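Local atomic coordinates of acetoin utilization protein (PDB entry 2Q04), a protein that probably transfers an acetyl group from acetyl-coenzyme A to an acceptor not yet established, perhaps in acetoin utilization. Residues P37-F42 and A100-A105; R62-R67 and V76-P81; H128-T133 and L183-G188; T134-H139 and T170-I175. All coordinates share one frame; numbering follows the deposited sequence.

Interaction 1. Residues P37-F42 and A100-A105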
# COMPACT_ATOMS: atom_id res chain seq x y z
N PRO A 37 10.46 11.08 12.05
CA PRO A 37 11.81 10.49 11.94
C PRO A 37 11.83 8.95 12.00
O PRO A 37 12.82 8.34 11.59
CB PRO A 37 12.55 11.07 13.15
CG PRO A 37 11.78 12.29 13.53
CD PRO A 37 10.36 12.00 13.20
N GLY A 38 10.74 8.34 12.48
CA GLY A 38 10.68 6.89 12.64
C GLY A 38 10.12 6.14 11.44
O GLY A 38 9.76 4.96 11.55
N LEU A 39 10.04 6.80 10.28
CA LEU A 39 9.53 6.17 9.05
C LEU A 39 10.67 5.93 8.06
O LEU A 39 10.66 6.46 6.94
CB LEU A 39 8.43 7.04 8.42
CG LEU A 39 7.15 7.21 9.26
CD1 LEU A 39 6.30 8.33 8.72
CD2 LEU A 39 6.35 5.92 9.32
N THR A 40 11.61 5.06 8.45
CA THR A 40 12.84 4.83 7.67
C THR A 40 12.98 3.34 7.18
O THR A 40 14.10 2.85 6.98
CB THR A 40 14.10 5.20 8.51
OG1 THR A 40 14.10 4.45 9.73
CG2 THR A 40 14.11 6.69 8.84
N ALA A 41 11.85 2.68 6.94
CA ALA A 41 11.85 1.26 6.52
C ALA A 41 12.21 1.10 5.04
O ALA A 41 12.68 0.04 4.62
CB ALA A 41 10.50 0.61 6.80
N PHE A 42 11.97 2.15 4.25
CA PHE A 42 12.29 2.12 2.82
C PHE A 42 13.48 3.00 2.50
O PHE A 42 14.39 2.59 1.79
CB PHE A 42 11.07 2.52 1.99
CG PHE A 42 9.97 1.51 2.04
CD1 PHE A 42 10.06 0.33 1.30
CD2 PHE A 42 8.89 1.67 2.89
CE1 PHE A 42 9.07 -0.64 1.37
CE2 PHE A 42 7.89 0.71 2.97
CZ PHE A 42 7.99 -0.45 2.20
N ALA A 100 3.25 1.00 -0.71
CA ALA A 100 3.70 0.72 0.63
C ALA A 100 2.76 1.30 1.68
O ALA A 100 1.86 2.08 1.37
CB ALA A 100 5.11 1.27 0.82
N ILE A 101 2.96 0.87 2.92
CA ILE A 101 2.20 1.34 4.06
C ILE A 101 3.10 1.28 5.26
O ILE A 101 3.62 0.23 5.59
CB ILE A 101 0.94 0.47 4.29
CG1 ILE A 101 0.09 1.04 5.43
CG2 ILE A 101 1.31 -0.96 4.59
CD1 ILE A 101 -1.27 0.40 5.54
N GLU A 102 3.36 2.42 5.86
CA GLU A 102 4.30 2.50 6.96
C GLU A 102 3.74 3.36 8.09
O GLU A 102 3.04 4.32 7.86
CB GLU A 102 5.65 3.05 6.47
CG GLU A 102 6.80 2.80 7.43
CD GLU A 102 8.15 3.29 6.88
OE1 GLU A 102 8.21 3.74 5.69
OE2 GLU A 102 9.16 3.22 7.63
N VAL A 103 4.05 2.98 9.32
CA VAL A 103 3.56 3.67 10.51
C VAL A 103 4.65 3.69 11.57
O VAL A 103 5.23 2.65 11.89
CB VAL A 103 2.32 2.95 11.09
CG1 VAL A 103 1.88 3.62 12.40
CG2 VAL A 103 1.18 2.91 10.07
N ALA A 104 4.94 4.88 12.12
CA ALA A 104 5.97 5.01 13.16
C ALA A 104 5.78 3.96 14.26
O ALA A 104 4.66 3.68 14.67
CB ALA A 104 5.94 6.41 13.75
N ALA A 105 6.89 3.42 14.73
CA ALA A 105 6.88 2.31 15.71
C ALA A 105 6.06 2.61 16.98
O ALA A 105 5.33 1.74 17.47
CB ALA A 105 8.31 1.94 16.09
O HOH W 1 10.60 4.92 4.66

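Interaction 2. Residues R62-R67 and V76-P81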
# COMPACT_ATOMS: atom_id res chain seq x y z
N ARG A 62 -1.93 8.23 -5.34
CA ARG A 62 -2.71 8.57 -4.15
C ARG A 62 -1.88 8.35 -2.89
O ARG A 62 -1.36 7.24 -2.66
CB ARG A 62 -3.97 7.73 -4.06
CG ARG A 62 -4.87 7.87 -5.22
CD ARG A 62 -6.16 7.19 -4.99
NE ARG A 62 -7.10 7.48 -6.07
CZ ARG A 62 -8.43 7.42 -5.96
NH1 ARG A 62 -8.99 7.10 -4.80
NH2 ARG A 62 -9.20 7.71 -7.00
N ILE A 63 -1.80 9.38 -2.06
CA ILE A 63 -1.12 9.29 -0.78
C ILE A 63 -2.12 9.61 0.34
O ILE A 63 -2.61 10.71 0.44
CB ILE A 63 0.07 10.28 -0.68
CG1 ILE A 63 1.12 10.00 -1.79
CG2 ILE A 63 0.72 10.23 0.71
CD1 ILE A 63 1.86 8.67 -1.63
N ILE A 64 -2.48 8.60 1.11
CA ILE A 64 -3.30 8.79 2.29
C ILE A 64 -2.37 8.77 3.50
O ILE A 64 -1.46 7.93 3.58
CB ILE A 64 -4.39 7.66 2.43
CG1 ILE A 64 -5.51 7.87 1.39
CG2 ILE A 64 -4.99 7.66 3.84
CD1 ILE A 64 -5.05 7.72 -0.06
N ILE A 65 -2.57 9.72 4.42
CA ILE A 65 -1.64 9.92 5.54
C ILE A 65 -2.32 9.81 6.90
O ILE A 65 -3.51 10.07 7.02
CB ILE A 65 -0.97 11.29 5.46
CG1 ILE A 65 -2.03 12.42 5.56
CG2 ILE A 65 -0.17 11.41 4.17
CD1 ILE A 65 -1.44 13.80 5.65
N ALA A 66 -1.56 9.35 7.89
CA ALA A 66 -1.96 9.44 9.29
C ALA A 66 -1.14 10.57 9.87
O ALA A 66 0.09 10.53 9.85
CB ALA A 66 -1.67 8.15 10.00
N ARG A 67 -1.83 11.57 10.40
CA ARG A 67 -1.22 12.85 10.67
C ARG A 67 -1.58 13.43 12.05
O ARG A 67 -2.69 13.25 12.53
CB ARG A 67 -1.65 13.84 9.57
CG ARG A 67 -1.11 15.22 9.71
CD ARG A 67 -1.62 16.14 8.60
NE ARG A 67 -3.10 16.23 8.55
CZ ARG A 67 -3.85 16.91 9.44
NH1 ARG A 67 -3.30 17.47 10.50
NH2 ARG A 67 -5.16 16.97 9.29
N VAL A 76 0.04 5.47 3.43
CA VAL A 76 -0.16 4.37 2.53
C VAL A 76 -0.21 4.93 1.12
O VAL A 76 -0.86 5.96 0.89
CB VAL A 76 -1.45 3.56 2.86
CG1 VAL A 76 -2.68 4.44 2.74
CG2 VAL A 76 -1.56 2.35 1.96
N THR A 77 0.50 4.28 0.19
CA THR A 77 0.67 4.81 -1.18
C THR A 77 -0.01 3.95 -2.23
O THR A 77 -0.11 2.74 -2.08
CB THR A 77 2.15 4.93 -1.56
OG1 THR A 77 2.69 3.62 -1.82
CG2 THR A 77 2.94 5.59 -0.46
N PHE A 78 -0.47 4.60 -3.31
CA PHE A 78 -1.06 3.91 -4.44
C PHE A 78 -0.55 4.51 -5.70
O PHE A 78 -0.47 5.73 -5.81
CB PHE A 78 -2.58 4.01 -4.42
CG PHE A 78 -3.19 3.40 -3.25
CD1 PHE A 78 -3.60 2.08 -3.27
CD2 PHE A 78 -3.36 4.14 -2.08
CE1 PHE A 78 -4.17 1.49 -2.14
CE2 PHE A 78 -3.94 3.57 -0.96
CZ PHE A 78 -4.35 2.25 -0.99
N LEU A 79 -0.18 3.67 -6.65
CA LEU A 79 0.28 4.12 -7.95
C LEU A 79 0.33 2.93 -8.88
O LEU A 79 0.11 1.79 -8.45
CB LEU A 79 1.68 4.76 -7.85
CG LEU A 79 2.84 3.86 -7.40
CD1 LEU A 79 4.17 4.58 -7.61
CD2 LEU A 79 2.69 3.41 -5.93
N TYR A 80 0.61 3.18 -10.15
CA TYR A 80 0.75 2.08 -11.11
C TYR A 80 2.00 1.29 -10.81
O TYR A 80 2.99 1.85 -10.34
CB TYR A 80 0.78 2.60 -12.55
CG TYR A 80 -0.57 2.96 -13.10
CD1 TYR A 80 -1.67 2.11 -12.93
CD2 TYR A 80 -0.75 4.11 -13.86
CE1 TYR A 80 -2.89 2.42 -13.43
CE2 TYR A 80 -1.99 4.43 -14.38
CZ TYR A 80 -3.06 3.58 -14.17
OH TYR A 80 -4.30 3.89 -14.69
N PRO A 81 1.96 -0.04 -11.06
CA PRO A 81 3.10 -0.91 -10.79
C PRO A 81 4.39 -0.44 -11.46
O PRO A 81 4.35 0.20 -12.50
CB PRO A 81 2.65 -2.25 -11.37
CG PRO A 81 1.19 -2.21 -11.36
CD PRO A 81 0.81 -0.79 -11.60

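Interaction 3. Residues H128-T133 and L183-G188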
# COMPACT_ATOMS: atom_id res chain seq x y z
N HIS A 128 -13.03 0.18 -9.10
CA HIS A 128 -12.78 -0.02 -10.52
C HIS A 128 -11.38 -0.59 -10.78
O HIS A 128 -11.03 -0.90 -11.92
CB HIS A 128 -12.96 1.29 -11.28
CG HIS A 128 -14.35 1.82 -11.25
ND1 HIS A 128 -15.28 1.54 -12.23
CD2 HIS A 128 -15.00 2.58 -10.33
CE1 HIS A 128 -16.42 2.13 -11.93
NE2 HIS A 128 -16.28 2.76 -10.78
N TYR A 129 -10.59 -0.74 -9.72
CA TYR A 129 -9.22 -1.23 -9.84
C TYR A 129 -9.04 -2.58 -9.21
O TYR A 129 -9.74 -2.93 -8.25
CB TYR A 129 -8.24 -0.25 -9.19
CG TYR A 129 -8.13 1.06 -9.90
CD1 TYR A 129 -7.25 1.23 -10.97
CD2 TYR A 129 -8.88 2.15 -9.50
CE1 TYR A 129 -7.13 2.45 -11.62
CE2 TYR A 129 -8.78 3.37 -10.14
CZ TYR A 129 -7.91 3.51 -11.20
OH TYR A 129 -7.82 4.74 -11.85
N LEU A 130 -8.14 -3.36 -9.78
CA LEU A 130 -7.59 -4.51 -9.13
C LEU A 130 -6.30 -4.02 -8.43
O LEU A 130 -5.32 -3.63 -9.10
CB LEU A 130 -7.28 -5.63 -10.15
CG LEU A 130 -6.87 -6.99 -9.57
CD1 LEU A 130 -7.05 -8.13 -10.60
CD2 LEU A 130 -5.43 -6.96 -9.06
N ILE A 131 -6.35 -3.93 -7.10
CA ILE A 131 -5.24 -3.37 -6.33
C ILE A 131 -4.37 -4.48 -5.74
O ILE A 131 -4.78 -5.18 -4.82
CB ILE A 131 -5.76 -2.44 -5.18
CG1 ILE A 131 -6.72 -1.38 -5.74
CG2 ILE A 131 -4.58 -1.76 -4.43
CD1 ILE A 131 -7.51 -0.63 -4.68
N LEU A 132 -3.18 -4.65 -6.29
CA LEU A 132 -2.27 -5.65 -5.81
C LEU A 132 -1.21 -5.01 -4.95
O LEU A 132 -1.02 -3.80 -4.99
CB LEU A 132 -1.64 -6.43 -6.99
CG LEU A 132 -0.78 -5.67 -8.04
CD1 LEU A 132 0.62 -5.33 -7.51
CD2 LEU A 132 -0.65 -6.51 -9.31
N THR A 133 -0.53 -5.82 -4.16
CA THR A 133 0.56 -5.32 -3.31
C THR A 133 1.55 -6.45 -3.03
O THR A 133 1.19 -7.62 -3.03
CB THR A 133 0.00 -4.74 -1.92
OG1 THR A 133 0.90 -3.75 -1.42
CG2 THR A 133 -0.16 -5.82 -0.89
N LEU A 183 2.21 -11.96 -2.16
CA LEU A 183 1.47 -11.10 -3.03
C LEU A 183 0.05 -11.10 -2.55
O LEU A 183 -0.51 -12.15 -2.24
CB LEU A 183 1.52 -11.65 -4.47
CG LEU A 183 0.47 -11.14 -5.46
CD1 LEU A 183 0.73 -9.67 -5.84
CD2 LEU A 183 0.47 -12.02 -6.69
N MSE A 184 -0.54 -9.94 -2.45
CA MSE A 184 -1.94 -9.82 -2.07
C MSE A 184 -2.61 -8.89 -3.02
O MSE A 184 -1.95 -8.07 -3.65
CB MSE A 184 -2.08 -9.30 -0.64
CG MSE A 184 -1.42 -10.15 0.39
SE MSE A 184 -1.70 -9.48 2.14
CE MSE A 184 -3.63 -9.71 2.24
N ALA A 185 -3.92 -8.99 -3.12
CA ALA A 185 -4.65 -8.12 -4.02
C ALA A 185 -6.12 -7.97 -3.66
O ALA A 185 -6.74 -8.88 -3.18
CB ALA A 185 -4.51 -8.60 -5.44
N ARG A 186 -6.65 -6.78 -3.94
CA ARG A 186 -8.05 -6.48 -3.74
C ARG A 186 -8.70 -6.29 -5.09
O ARG A 186 -8.33 -5.36 -5.83
CB ARG A 186 -8.21 -5.21 -2.91
CG ARG A 186 -9.68 -4.77 -2.66
CD ARG A 186 -9.73 -3.35 -2.10
NE ARG A 186 -10.97 -3.04 -1.37
CZ ARG A 186 -12.09 -2.59 -1.92
NH1 ARG A 186 -12.19 -2.47 -3.23
NH2 ARG A 186 -13.13 -2.32 -1.16
N ILE A 187 -9.62 -7.18 -5.44
CA ILE A 187 -10.34 -7.08 -6.71
C ILE A 187 -11.62 -6.28 -6.51
O ILE A 187 -12.58 -6.76 -5.90
CB ILE A 187 -10.70 -8.49 -7.28
CG1 ILE A 187 -9.43 -9.30 -7.54
CG2 ILE A 187 -11.52 -8.34 -8.59
CD1 ILE A 187 -9.69 -10.77 -7.84
N GLY A 188 -11.63 -5.06 -7.03
CA GLY A 188 -12.78 -4.19 -6.93
C GLY A 188 -14.05 -4.84 -7.46
O GLY A 188 -14.00 -5.65 -8.40
O HOH W 2 -9.96 -2.27 -5.42

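Interaction 4. Residues T134-H139 and T170-I175. With CA (calcium ion), chain G; EDO (1,2-ethanediol), chain J; EDO (1,2-ethanediol), chain K.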
# COMPACT_ATOMS: atom_id res chain seq x y z
N THR A 134 2.81 -6.07 -2.84
CA THR A 134 3.86 -7.03 -2.54
C THR A 134 4.51 -6.67 -1.23
O THR A 134 4.77 -5.50 -0.96
CB THR A 134 4.93 -7.00 -3.61
OG1 THR A 134 5.38 -5.65 -3.79
CG2 THR A 134 4.39 -7.54 -4.92
N GLU A 135 4.78 -7.69 -0.40
CA GLU A 135 5.43 -7.49 0.91
C GLU A 135 6.60 -8.45 1.06
O GLU A 135 6.44 -9.65 0.88
CB GLU A 135 4.41 -7.70 2.04
CG GLU A 135 3.38 -6.55 2.20
CD GLU A 135 3.99 -5.28 2.81
OE1 GLU A 135 5.01 -5.39 3.51
OE2 GLU A 135 3.44 -4.16 2.58
N TYR A 136 7.78 -7.91 1.37
CA TYR A 136 8.99 -8.70 1.50
C TYR A 136 9.57 -8.56 2.90
O TYR A 136 9.68 -7.44 3.42
CB TYR A 136 10.02 -8.24 0.49
CG TYR A 136 9.52 -8.18 -0.93
CD1 TYR A 136 9.78 -9.22 -1.82
CD2 TYR A 136 8.82 -7.08 -1.39
CE1 TYR A 136 9.34 -9.17 -3.14
CE2 TYR A 136 8.37 -7.02 -2.71
CZ TYR A 136 8.64 -8.07 -3.58
OH TYR A 136 8.21 -8.00 -4.88
N TYR A 137 10.04 -9.67 3.47
CA TYR A 137 10.54 -9.69 4.86
C TYR A 137 11.64 -8.62 5.11
O TYR A 137 11.79 -8.13 6.23
CB TYR A 137 11.09 -11.08 5.23
CG TYR A 137 12.57 -11.25 4.91
CD1 TYR A 137 13.55 -10.70 5.75
CD2 TYR A 137 12.99 -11.90 3.76
CE1 TYR A 137 14.89 -10.81 5.45
CE2 TYR A 137 14.35 -12.03 3.46
CZ TYR A 137 15.29 -11.47 4.30
OH TYR A 137 16.64 -11.57 4.00
N TRP A 138 12.40 -8.30 4.06
CA TRP A 138 13.59 -7.42 4.20
C TRP A 138 13.27 -5.89 4.34
O TRP A 138 14.19 -5.07 4.40
CB TRP A 138 14.61 -7.66 3.06
CG TRP A 138 14.02 -7.61 1.65
CD1 TRP A 138 13.64 -6.50 0.97
CD2 TRP A 138 13.82 -8.72 0.76
NE1 TRP A 138 13.18 -6.84 -0.28
CE2 TRP A 138 13.30 -8.20 -0.44
CE3 TRP A 138 14.01 -10.09 0.86
CZ2 TRP A 138 12.96 -9.01 -1.53
CZ3 TRP A 138 13.68 -10.91 -0.23
CH2 TRP A 138 13.17 -10.37 -1.40
N HIS A 139 11.98 -5.55 4.39
CA HIS A 139 11.54 -4.17 4.61
C HIS A 139 10.77 -4.03 5.94
O HIS A 139 10.31 -2.95 6.28
CB HIS A 139 10.66 -3.69 3.45
CG HIS A 139 11.36 -3.68 2.12
ND1 HIS A 139 10.81 -4.25 0.99
CD2 HIS A 139 12.56 -3.18 1.74
CE1 HIS A 139 11.64 -4.09 -0.03
NE2 HIS A 139 12.71 -3.45 0.41
N THR A 170 1.88 -17.12 -6.13
CA THR A 170 2.61 -16.61 -7.28
C THR A 170 3.90 -17.41 -7.50
O THR A 170 4.45 -17.98 -6.56
CB THR A 170 2.98 -15.14 -7.11
OG1 THR A 170 3.73 -14.70 -8.25
CG2 THR A 170 3.83 -14.93 -5.85
N ASP A 171 4.36 -17.44 -8.74
CA ASP A 171 5.65 -18.04 -9.04
C ASP A 171 6.73 -16.97 -9.24
O ASP A 171 7.81 -17.25 -9.73
CB ASP A 171 5.55 -18.95 -10.27
CG ASP A 171 5.12 -18.22 -11.52
OD1 ASP A 171 5.18 -16.97 -11.55
OD2 ASP A 171 4.72 -18.90 -12.48
N ASP A 172 6.41 -15.73 -8.87
CA ASP A 172 7.38 -14.64 -8.94
C ASP A 172 8.62 -15.02 -8.13
O ASP A 172 8.51 -15.33 -6.95
CB ASP A 172 6.79 -13.35 -8.38
CG ASP A 172 7.78 -12.19 -8.40
OD1 ASP A 172 8.29 -11.87 -9.49
OD2 ASP A 172 8.03 -11.59 -7.33
N PRO A 173 9.80 -15.02 -8.77
CA PRO A 173 11.02 -15.45 -8.10
C PRO A 173 11.29 -14.74 -6.76
O PRO A 173 11.59 -15.39 -5.78
CB PRO A 173 12.11 -15.11 -9.11
CG PRO A 173 11.43 -15.14 -10.41
CD PRO A 173 10.05 -14.65 -10.17
N GLU A 174 11.17 -13.42 -6.74
CA GLU A 174 11.48 -12.65 -5.53
C GLU A 174 10.53 -13.00 -4.37
O GLU A 174 10.97 -13.24 -3.24
CB GLU A 174 11.42 -11.13 -5.80
CG GLU A 174 12.68 -10.56 -6.49
CD GLU A 174 12.54 -9.05 -6.82
OE1 GLU A 174 11.72 -8.37 -6.18
OE2 GLU A 174 13.27 -8.57 -7.71
N ILE A 175 9.24 -13.01 -4.65
CA ILE A 175 8.27 -13.38 -3.63
C ILE A 175 8.42 -14.84 -3.22
O ILE A 175 8.42 -15.16 -2.04
CB ILE A 175 6.84 -13.13 -4.12
CG1 ILE A 175 6.56 -11.63 -4.11
CG2 ILE A 175 5.83 -13.86 -3.23
CD1 ILE A 175 5.29 -11.26 -4.75
CA CA G . 5.11 -3.10 -1.31
C1 EDO J . 6.05 -2.93 6.75
O1 EDO J . 5.03 -3.88 6.35
C2 EDO J . 6.36 -1.98 5.62
O2 EDO J . 7.64 -1.38 5.84
C1 EDO K . 4.15 -18.19 -2.39
O1 EDO K . 3.27 -18.27 -3.53
C2 EDO K . 3.94 -16.85 -1.67
O2 EDO K . 4.51 -16.86 -0.35
O HOH W 3 3.40 -3.36 -3.32
O HOH W 4 3.09 -3.33 0.03
O HOH W 5 7.57 -2.84 -2.43

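Interaction 1. Residues P37-F42 and A100-A105
The loop Gly38 to Phe42 runs back along Ala100 to Ala104, the end of inner strand 95-103 and the residue after it, their end-to-end directions 161° apart, yet the two do not pair as strands: the CA atoms of Gly38 and Ala104 lie 5.1 Å apart, while those of Phe42 and Ala100 have spread to 9.0 Å. In this GNAT-type fold the loop leads from strand 34-35 to helix 45-56, and strand 95-103 belongs to the central sheet. Glu102 bridges the widening gap. Its CG stands anti to the backbone N (chi1 -164°) and the chain beyond is extended, which carries the carboxylate across to the loop backbone. There Glu102 OE2 accepts from Ala41 N at 2.8 Å, met on the syn side and tilted out of the carboxylate plane. The other oxygen, OE1, is joined through a water to Leu39 O and Phe42 N, and a weak hydrogen bond from Tyr75 also reaches it. One carboxylate thus holds the loop backbone at Ala41 directly and at Leu39 and Phe42 through water. Replacing Glu102 by an alanine would probably leave Ala41 N without its acceptor and deprive the bridging water of one of its holds, freeing the loop to shift. On one flank, Leu39 lays CD2 against Glu102 CG at 3.7 Å and reaches the backbone at Ala104 N. On the other, the Phe42 ring slides past the carboxylate, their planes 75° apart, with Glu102 OE1 at the ring edge, 3.5 Å from Phe42 CD2. Farther round that ring, Phe42 CE2 meets the methyl Ala100 CB at 3.6 Å.

Interaction 2. Residues R62-R67 and V76-P81
Arg62 O accepts from Phe78 N at 2.9 Å and is also approached by Thr77 CA in a longer CH···O contact of 3.5 Å, so one carbonyl meets two successive residues of the facing strand. This is the antiparallel beta hairpin of strands 62-68 and 71-79 in the central sheet of the GNAT-type fold, its short segments 170° apart in direction. Arg62 N returns the bond to Phe78 O, and a second reciprocal pair links Ile64 with Val76; between these two hydrogen-bonded pairs sits the non-hydrogen-bonded pair Ile63 and Thr77. Ile64 and Val76 lie side by side, pointing the same way, with Ile64 CB 3.7 Å from Val76 CG1. Phe78 continues this face: its ring presents an edge to Arg62 O, and its CB packs on Arg62 CB at 4.0 Å. The Arg62 chain, extended from CG to NE, then leads away from the pair, carrying its guanidinium to a salt bridge with Asp123. Helix 112-121 covers this face through Ser120, which touches Ile64, Val76 and Phe78. The other face carries Ile63 and Thr77, against Leu52 of helix 45-56. Thr77 turns OG1 to the hydrogen bond with Ala100 N of the next strand, while its methyl lies alongside Ile63. There the bend of Ile63 at chi2 (-67°) brings CD1 to 3.5 Å from Thr77 CG2.

Interaction 3. Residues H128-T133 and L183-G188
Strand segments 130-133 and 183-187 run antiparallel, 164° apart in direction and 4.4 Å at closest approach, and they pair in register from Leu130 with Ile187 to Thr133 with Met184. The pairing joins strand 182-187, near the C-terminal end of the chain, to strand 130-135 of the central GNAT-type sheet. Reciprocal backbone bonds join Ile131 to Arg186 and Thr133 to Met184, and Gly188 N adds one to Tyr129 O where the ladder ends. Between the bonded pairs, Leu132 and Ala185 come close, their CA atoms 3.9 Å apart; the small methyl Ala185 CB rests 3.9 Å from Leu132 CB. On the same face Leu130 and Ile187 lie side by side, with Leu130 CG 4.0 Å from Ile187 CG1, and Leu130 CD2 reaches over to Ala185 CB. Phe199 of helix 193-203 packs on Leu130, Ala185 and Leu183. The opposite face carries Ile131, Thr133, Met184 (a selenomethionine) and Arg186. Thr133 CG2 meets Met184 CB at 4.0 Å, while OG1 bonds to Leu98 O of strand 95-103. The Arg186 chain, extended from CG to NE, leads out from this face: its NH1 pairs with Glu127 and, through a water, with Tyr129 O. That carbonyl therefore accepts from both Gly188 N and the water. The chemistry divides by position: backbone bonds and apolar contacts join the strands, whereas at the partly exposed end the arginine's charge is met by a carboxylate and a water.

Interaction 4. Residues T134-H139 and T170-I175
Tyr136 CG stands anti to its carbonyl carbon (chi1 -52°), which brings the ring up to the start of helix 173-176, and Ile175 has a similar first torsion (-74°) with its chain then extended, so that Ile175 CG1 meets Tyr136 CE1 at 3.8 Å. The two side chains cross at about a right angle. Farther along, Ile175 CD1 reaches Thr134 CG2, also at 3.8 Å, so one isoleucine touches two residues where strand 130-135 gives way to loop. Glu174 crosses the phenol obliquely: its CB lies near Tyr136 CE1, and the ring and carboxylate planes are 59° apart, with Glu174 OE1 3.8 Å from Tyr136 OH. A leucine in place of Tyr136 would probably open a gap beside Ile175 CG1 and strip Glu174 CB of its aromatic neighbour. The helix start is shaped locally: Asp172 is its N-cap, taking Ile175 N on OD2 at 3.3 Å from above the carboxylate plane, and Thr170 OG1 accepts from Asp172 N in an ST turn. Trp138 sets one ring face over Tyr136 CB. On the strand, Thr134 O binds a calcium ion at 2.5 Å, with Gly99 O and three waters completing the ligands found; one of those waters also accepts from Thr134 N and another donates to Glu135 OE2. The two sides of the strand end thus differ in chemistry: apolar and aromatic carbons hold the helix start, while backbone oxygen and water serve the metal, with the carboxylate of Glu135, linked through a bound water, probably helping to balance the ion's charge.

How the interactions relate
Interactions 2 and 3 are the buried contacts, each an antiparallel strand pair in the central sheet, resting on reciprocal backbone bonds and apolar faces; Phe78 and Ile131 pack together where they meet. Interactions 1 and 4 lie nearer the surface: the first fastens an irregular loop, the second a helix start, to the end of a strand, the one relying on a carboxylate and a water, the other on carbon contacts beside a calcium ion. Interaction 1 adjoins interaction 2 through the probable bond from Thr77 N to Ala100 O. Strand 130-135 serves both 3 and 4, and Leu183 packs against Ile175. His139 and Phe42 pack together where interactions 1 and 4 touch.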